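Local coordinates for transcription initiation factor IIB,Transcription initiation factor IIB (PDB 5O9I), which forms a HINT-fold mini-intein of the kind that excises itself from its host, here transcription factor IIB, and joins the flanking segments by protein splicing, at residues Glu82-Gly87 / Ile159-Lys164; Val99-Asp104 / Val117-Val122. All blocks are in the same frame, centred on the assembly; numbering follows the deposited sequence.

Contact 1: Glu82-Gly87 / Ile159-Lys164; sequences EIVVEG and IKKINK
The flat carbonyl group of Val84 has Lys160 on one side of its plane and Ile159 on the other. Lys160 N, tilted 30° from that plane, donates to Val84 O at 2.7 Å. Across the plane, Ile159 CG2 rests 3.5 Å from the same Val84 O. The second planar group is the Lys161 carbonyl: Val84 N meets Lys161 O at 2.9 Å, almost straight on, with a C=O...N angle of 175°. Lys161 N adds a weak bond to Val84 O, so two successive residues face a single one. This is a classic beta bulge in an antiparallel pair, and beyond it only weak bonds tie Glu82 to Asn163.

The side chains divide between the two faces. Ile83 CG2 lies 3.8 Å from Ile162 CG2, the two chains running side by side, and 4.0 Å from Ile159 CG2, which approaches at a slant. On the other face the Lys161 chain turns at its last torsion (chi4 42°), bringing NZ back to 3.7 Å from Val84 CG2.

The strand 81-85 runs between 89-93 and 154-162, and on its far side backbone hydrogen bonding joins Ile83 to Val91. Ile83 and Ile159 both pack on Leu115 and on Leu121 of strand 120-124, which borders 154-162 on its other side.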
loop_
_atom_site.group_PDB
_atom_site.type_symbol
_atom_site.label_atom_id
_atom_site.label_comp_id
_atom_site.label_asym_id
_atom_site.label_seq_id
_atom_site.Cartn_x
_atom_site.Cartn_y
_atom_site.Cartn_z
ATOM N N GLU A 82 3.882 12.529 -2.707
ATOM C CA GLU A 82 3.481 11.922 -3.959
ATOM C C GLU A 82 4.735 11.407 -4.642
ATOM O O GLU A 82 5.719 12.121 -4.732
ATOM C CB GLU A 82 2.778 12.918 -4.853
ATOM C CG GLU A 82 2.126 12.256 -6.051
ATOM C CD GLU A 82 1.339 13.199 -6.913
ATOM O OE1 GLU A 82 1.854 14.306 -7.211
ATOM O OE2 GLU A 82 0.206 12.818 -7.286
ATOM N N ILE A 83 4.701 10.166 -5.106
ATOM C CA ILE A 83 5.821 9.607 -5.849
ATOM C C ILE A 83 5.351 9.381 -7.269
ATOM O O ILE A 83 4.290 8.770 -7.466
ATOM C CB ILE A 83 6.288 8.286 -5.286
ATOM C CG1 ILE A 83 6.480 8.441 -3.785
ATOM C CG2 ILE A 83 7.584 7.864 -5.991
ATOM C CD1 ILE A 83 7.086 7.237 -3.082
ATOM N N VAL A 84 6.153 9.878 -8.216
ATOM C CA VAL A 84 5.952 9.638 -9.627
ATOM C C VAL A 84 7.095 8.800 -10.186
ATOM O O VAL A 84 8.284 9.073 -9.868
ATOM C CB VAL A 84 5.930 10.958 -10.417
ATOM C CG1 VAL A 84 5.367 10.709 -11.813
ATOM C CG2 VAL A 84 5.106 11.996 -9.667
ATOM N N VAL A 85 6.738 7.799 -11.002
ATOM C CA VAL A 85 7.734 6.982 -11.709
ATOM C C VAL A 85 7.564 7.014 -13.220
ATOM O O VAL A 85 6.495 7.416 -13.750
ATOM C CB VAL A 85 7.753 5.485 -11.246
ATOM C CG1 VAL A 85 8.277 5.369 -9.806
ATOM C CG2 VAL A 85 6.396 4.807 -11.404
ATOM N N GLU A 86 8.642 6.604 -13.899
ATOM C CA GLU A 86 8.628 6.245 -15.345
ATOM C C GLU A 86 7.251 5.761 -15.792
ATOM O O GLU A 86 6.798 4.749 -15.332
ATOM C CB GLU A 86 9.683 5.151 -15.595
ATOM C CG GLU A 86 10.333 5.109 -16.987
ATOM C CD GLU A 86 11.786 4.648 -16.929
ATOM O OE1 GLU A 86 12.016 3.608 -16.274
ATOM O OE2 GLU A 86 12.678 5.317 -17.521
ATOM N N GLY A 87 6.579 6.505 -16.665
ATOM C CA GLY A 87 5.184 6.197 -17.071
ATOM C C GLY A 87 4.157 7.111 -16.412
ATOM O O GLY A 87 2.946 7.004 -16.684
ATOM N N ILE A 159 12.245 6.502 -10.253
ATOM C CA ILE A 159 11.463 7.599 -9.725
ATOM C C ILE A 159 11.721 8.865 -10.541
ATOM O O ILE A 159 12.863 9.268 -10.708
ATOM C CB ILE A 159 11.826 7.856 -8.251
ATOM C CG1 ILE A 159 11.590 6.607 -7.423
ATOM C CG2 ILE A 159 11.038 9.059 -7.715
ATOM C CD1 ILE A 159 12.551 6.388 -6.292
ATOM N N LYS A 160 10.641 9.486 -11.019
ATOM C CA LYS A 160 10.710 10.656 -11.882
ATOM C C LYS A 160 10.875 11.868 -10.974
ATOM O O LYS A 160 11.884 12.571 -11.045
ATOM C CB LYS A 160 9.440 10.748 -12.732
ATOM C CG LYS A 160 9.538 11.725 -13.896
ATOM C CD LYS A 160 9.486 11.058 -15.266
ATOM C CE LYS A 160 8.045 10.700 -15.652
ATOM N NZ LYS A 160 7.917 9.943 -16.937
ATOM N N LYS A 161 9.906 12.091 -10.091
ATOM C CA LYS A 161 10.072 13.064 -9.002
ATOM C C LYS A 161 9.140 12.755 -7.841
ATOM O O LYS A 161 8.206 11.962 -7.978
ATOM C CB LYS A 161 9.897 14.508 -9.485
ATOM C CG LYS A 161 8.584 14.794 -10.192
ATOM C CD LYS A 161 8.010 16.161 -9.850
ATOM C CE LYS A 161 6.826 16.500 -10.747
ATOM N NZ LYS A 161 5.870 15.377 -10.994
ATOM N N ILE A 162 9.417 13.398 -6.706
ATOM C CA ILE A 162 8.725 13.146 -5.441
ATOM C C ILE A 162 8.285 14.442 -4.783
ATOM O O ILE A 162 9.052 15.038 -4.088
ATOM C CB ILE A 162 9.552 12.244 -4.483
ATOM C CG1 ILE A 162 10.962 12.769 -4.178
ATOM C CG2 ILE A 162 9.659 10.877 -5.150
ATOM C CD1 ILE A 162 11.797 11.815 -3.345
ATOM N N ASN A 163 7.027 14.836 -4.993
ATOM C CA ASN A 163 6.516 16.141 -4.592
ATOM C C ASN A 163 5.483 16.061 -3.431
ATOM O O ASN A 163 4.288 15.828 -3.635
ATOM C CB ASN A 163 5.910 16.797 -5.849
ATOM C CG ASN A 163 6.054 18.323 -5.879
ATOM O OD1 ASN A 163 6.170 18.894 -6.966
ATOM N ND2 ASN A 163 6.041 18.984 -4.702
ATOM N N LYS A 164 5.986 16.321 -2.229
ATOM C CA LYS A 164 5.160 16.359 -1.000
ATOM C C LYS A 164 3.949 17.289 -1.131
ATOM O O LYS A 164 3.966 18.206 -1.938
ATOM C CB LYS A 164 6.008 16.669 0.253
ATOM C CG LYS A 164 6.568 18.078 0.395
ATOM C CD LYS A 164 7.661 18.387 -0.609
ATOM C CE LYS A 164 8.350 19.720 -0.312
ATOM N NZ LYS A 164 7.513 20.869 -0.773
#

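Contact 2: Val99-Asp104 / Val117-Val122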
loop_
_atom_site.group_PDB
_atom_site.type_symbol
_atom_site.label_atom_id
_atom_site.label_comp_id
_atom_site.label_asym_id
_atom_site.label_seq_id
_atom_site.Cartn_x
_atom_site.Cartn_y
_atom_site.Cartn_z
ATOM N N VAL A 99 8.131 1.269 0.977
ATOM C CA VAL A 99 7.882 0.607 -0.282
ATOM C C VAL A 99 9.049 -0.332 -0.504
ATOM O O VAL A 99 9.713 -0.683 0.464
ATOM C CB VAL A 99 7.716 1.614 -1.431
ATOM C CG1 VAL A 99 6.649 2.638 -1.073
ATOM C CG2 VAL A 99 9.032 2.294 -1.782
ATOM N N PHE A 100 9.280 -0.796 -1.725
ATOM C CA PHE A 100 10.349 -1.749 -1.949
ATOM C C PHE A 100 11.248 -1.246 -3.051
ATOM O O PHE A 100 10.804 -0.502 -3.931
ATOM C CB PHE A 100 9.818 -3.107 -2.367
ATOM C CG PHE A 100 9.179 -3.897 -1.260
ATOM C CD1 PHE A 100 7.824 -3.708 -0.931
ATOM C CD2 PHE A 100 9.893 -4.876 -0.576
ATOM C CE1 PHE A 100 7.219 -4.458 0.066
ATOM C CE2 PHE A 100 9.274 -5.645 0.403
ATOM C CZ PHE A 100 7.953 -5.435 0.733
ATOM N N THR A 101 12.498 -1.674 -3.007
ATOM C CA THR A 101 13.431 -1.371 -4.058
ATOM C C THR A 101 14.196 -2.648 -4.278
ATOM O O THR A 101 13.940 -3.653 -3.614
ATOM C CB THR A 101 14.360 -0.175 -3.702
ATOM O OG1 THR A 101 15.063 0.245 -4.866
ATOM C CG2 THR A 101 15.371 -0.542 -2.576
ATOM N N VAL A 102 15.102 -2.622 -5.239
ATOM C CA VAL A 102 15.950 -3.768 -5.495
ATOM C C VAL A 102 17.280 -3.504 -4.841
ATOM O O VAL A 102 17.731 -2.355 -4.780
ATOM C CB VAL A 102 16.163 -4.053 -6.991
ATOM C CG1 VAL A 102 17.111 -5.242 -7.212
ATOM C CG2 VAL A 102 14.811 -4.297 -7.642
ATOM N N LYS A 103 17.876 -4.560 -4.295
ATOM C CA LYS A 103 19.257 -4.523 -4.032
ATOM C C LYS A 103 19.793 -5.943 -3.962
ATOM O O LYS A 103 19.234 -6.800 -3.281
ATOM C CB LYS A 103 19.523 -3.715 -2.779
ATOM C CG LYS A 103 20.980 -3.362 -2.617
ATOM C CD LYS A 103 21.522 -2.292 -3.599
ATOM C CE LYS A 103 23.033 -1.973 -3.403
ATOM N NZ LYS A 103 23.607 -2.088 -2.008
ATOM N N ASP A 104 20.840 -6.188 -4.760
ATOM C CA ASP A 104 21.457 -7.510 -4.931
ATOM C C ASP A 104 20.457 -8.535 -5.473
ATOM O O ASP A 104 20.432 -9.709 -5.095
ATOM C CB ASP A 104 22.162 -7.968 -3.645
ATOM C CG ASP A 104 23.381 -7.085 -3.292
ATOM O OD1 ASP A 104 23.915 -6.360 -4.189
ATOM O OD2 ASP A 104 23.806 -7.123 -2.110
ATOM N N VAL A 117 15.317 10.488 -6.270
ATOM C CA VAL A 117 14.993 10.359 -7.693
ATOM C C VAL A 117 15.957 9.367 -8.395
ATOM O O VAL A 117 17.142 9.314 -8.067
ATOM C CB VAL A 117 14.995 11.759 -8.381
ATOM C CG1 VAL A 117 14.817 11.648 -9.874
ATOM C CG2 VAL A 117 13.893 12.641 -7.815
ATOM N N GLY A 118 15.446 8.566 -9.328
ATOM C CA GLY A 118 16.279 7.595 -10.061
ATOM C C GLY A 118 16.541 6.249 -9.380
ATOM O O GLY A 118 17.181 5.362 -9.969
ATOM N N ASP A 119 16.057 6.073 -8.149
ATOM C CA ASP A 119 16.019 4.753 -7.572
ATOM C C ASP A 119 14.856 3.972 -8.169
ATOM O O ASP A 119 13.868 4.532 -8.703
ATOM C CB ASP A 119 15.982 4.726 -6.029
ATOM C CG ASP A 119 17.294 4.094 -5.398
ATOM O OD1 ASP A 119 18.370 4.718 -5.545
ATOM O OD2 ASP A 119 17.256 2.986 -4.788
ATOM N N ILE A 120 15.050 2.661 -8.056
ATOM C CA ILE A 120 14.221 1.688 -8.663
ATOM C C ILE A 120 13.204 1.284 -7.615
ATOM O O ILE A 120 13.578 0.926 -6.497
ATOM C CB ILE A 120 15.081 0.523 -9.172
ATOM C CG1 ILE A 120 15.517 0.846 -10.613
ATOM C CG2 ILE A 120 14.347 -0.821 -9.095
ATOM C CD1 ILE A 120 16.825 0.221 -11.042
ATOM N N LEU A 121 11.928 1.372 -7.998
ATOM C CA LEU A 121 10.822 0.923 -7.165
ATOM C C LEU A 121 10.137 -0.241 -7.781
ATOM O O LEU A 121 10.169 -0.413 -8.982
ATOM C CB LEU A 121 9.816 2.039 -6.980
ATOM C CG LEU A 121 10.262 3.153 -6.043
ATOM C CD1 LEU A 121 9.045 4.004 -5.697
ATOM C CD2 LEU A 121 10.930 2.637 -4.789
ATOM N N VAL A 122 9.529 -1.049 -6.928
ATOM C CA VAL A 122 8.806 -2.259 -7.338
ATOM C C VAL A 122 7.316 -1.908 -7.474
ATOM O O VAL A 122 6.724 -1.282 -6.574
ATOM C CB VAL A 122 8.980 -3.380 -6.303
ATOM C CG1 VAL A 122 8.467 -4.661 -6.883
ATOM C CG2 VAL A 122 10.425 -3.619 -5.964
HETATM O O HOH W 1 7.852 -0.257 -4.363
#
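Val99 and Leu121 pack tightly at the buried end of this contact, with Val99 CG2 3.6 Å from Leu121 CD2. That same CD2 also comes to 3.3 Å from Phe100 O, so the leucine tip covers a backbone oxygen as well as a methyl group. Next along, Val122 lays CG2 against Phe100 CB at 3.7 Å. With Val122 CG1 anti to the backbone N (chi1 -169°), CG2 falls opposite the carbonyl carbon and onto the start of the phenylalanine side chain, while the ring leads away to meet Phe58 edge-to-face and His193. Thr101, buried as well, directs OG1 at the carbonyl of Ile120, but the modelled separation of Thr101 OG1 and Ile120 O is implausibly short, and its detail is doubtful.

The backbones are held more loosely. The two strand segments cross at 123°, too far from antiparallel for a regular ladder: Val122 N gives only a weak bond to Phe100 O, at 3.3 Å. Water 1 fills in beside it, accepting from Phe100 N and donating to Val122 O at 2.7 Å, so it links the two strands where Phe100 N and Val122 O are too far apart to bond directly. The pair belongs to the HINT fold, a horseshoe-like, mostly beta structure that carries the splicing residues; His193 is probably the penultimate histidine of the intein, which would put the Phe100 ring beside the splicing centre.

Toward the outer end the packing thins. Val102 CG2 touches Ile120 CG2 at 3.8 Å in a slanting contact between two partly exposed residues, with Phe156 against both. Asp119, also partly exposed, spends its OD1 on a salt bridge with Arg116.

In the fold
Contact 2 is the more buried of the two; contact 1 has several residues exposed, lysines among them. Their centres are 13 Å apart on the same side of the chain's centre. Strands 154-162 and 120-124, neighbours in one sheet, connect them: Ile159 N and Asp119 O lie 3.0 Å apart, as do Ile159 O and Gly118 N, both probable hydrogen bonds. Contact 1 joins adjacent strands within that sheet and relies on main-chain bonding around a bulge. Contact 2 instead brings a strand of the separate pair 98-103 and 106-111 against strand 120-124 at one edge of that sheet, and depends mainly on aliphatic packing and a bridging water.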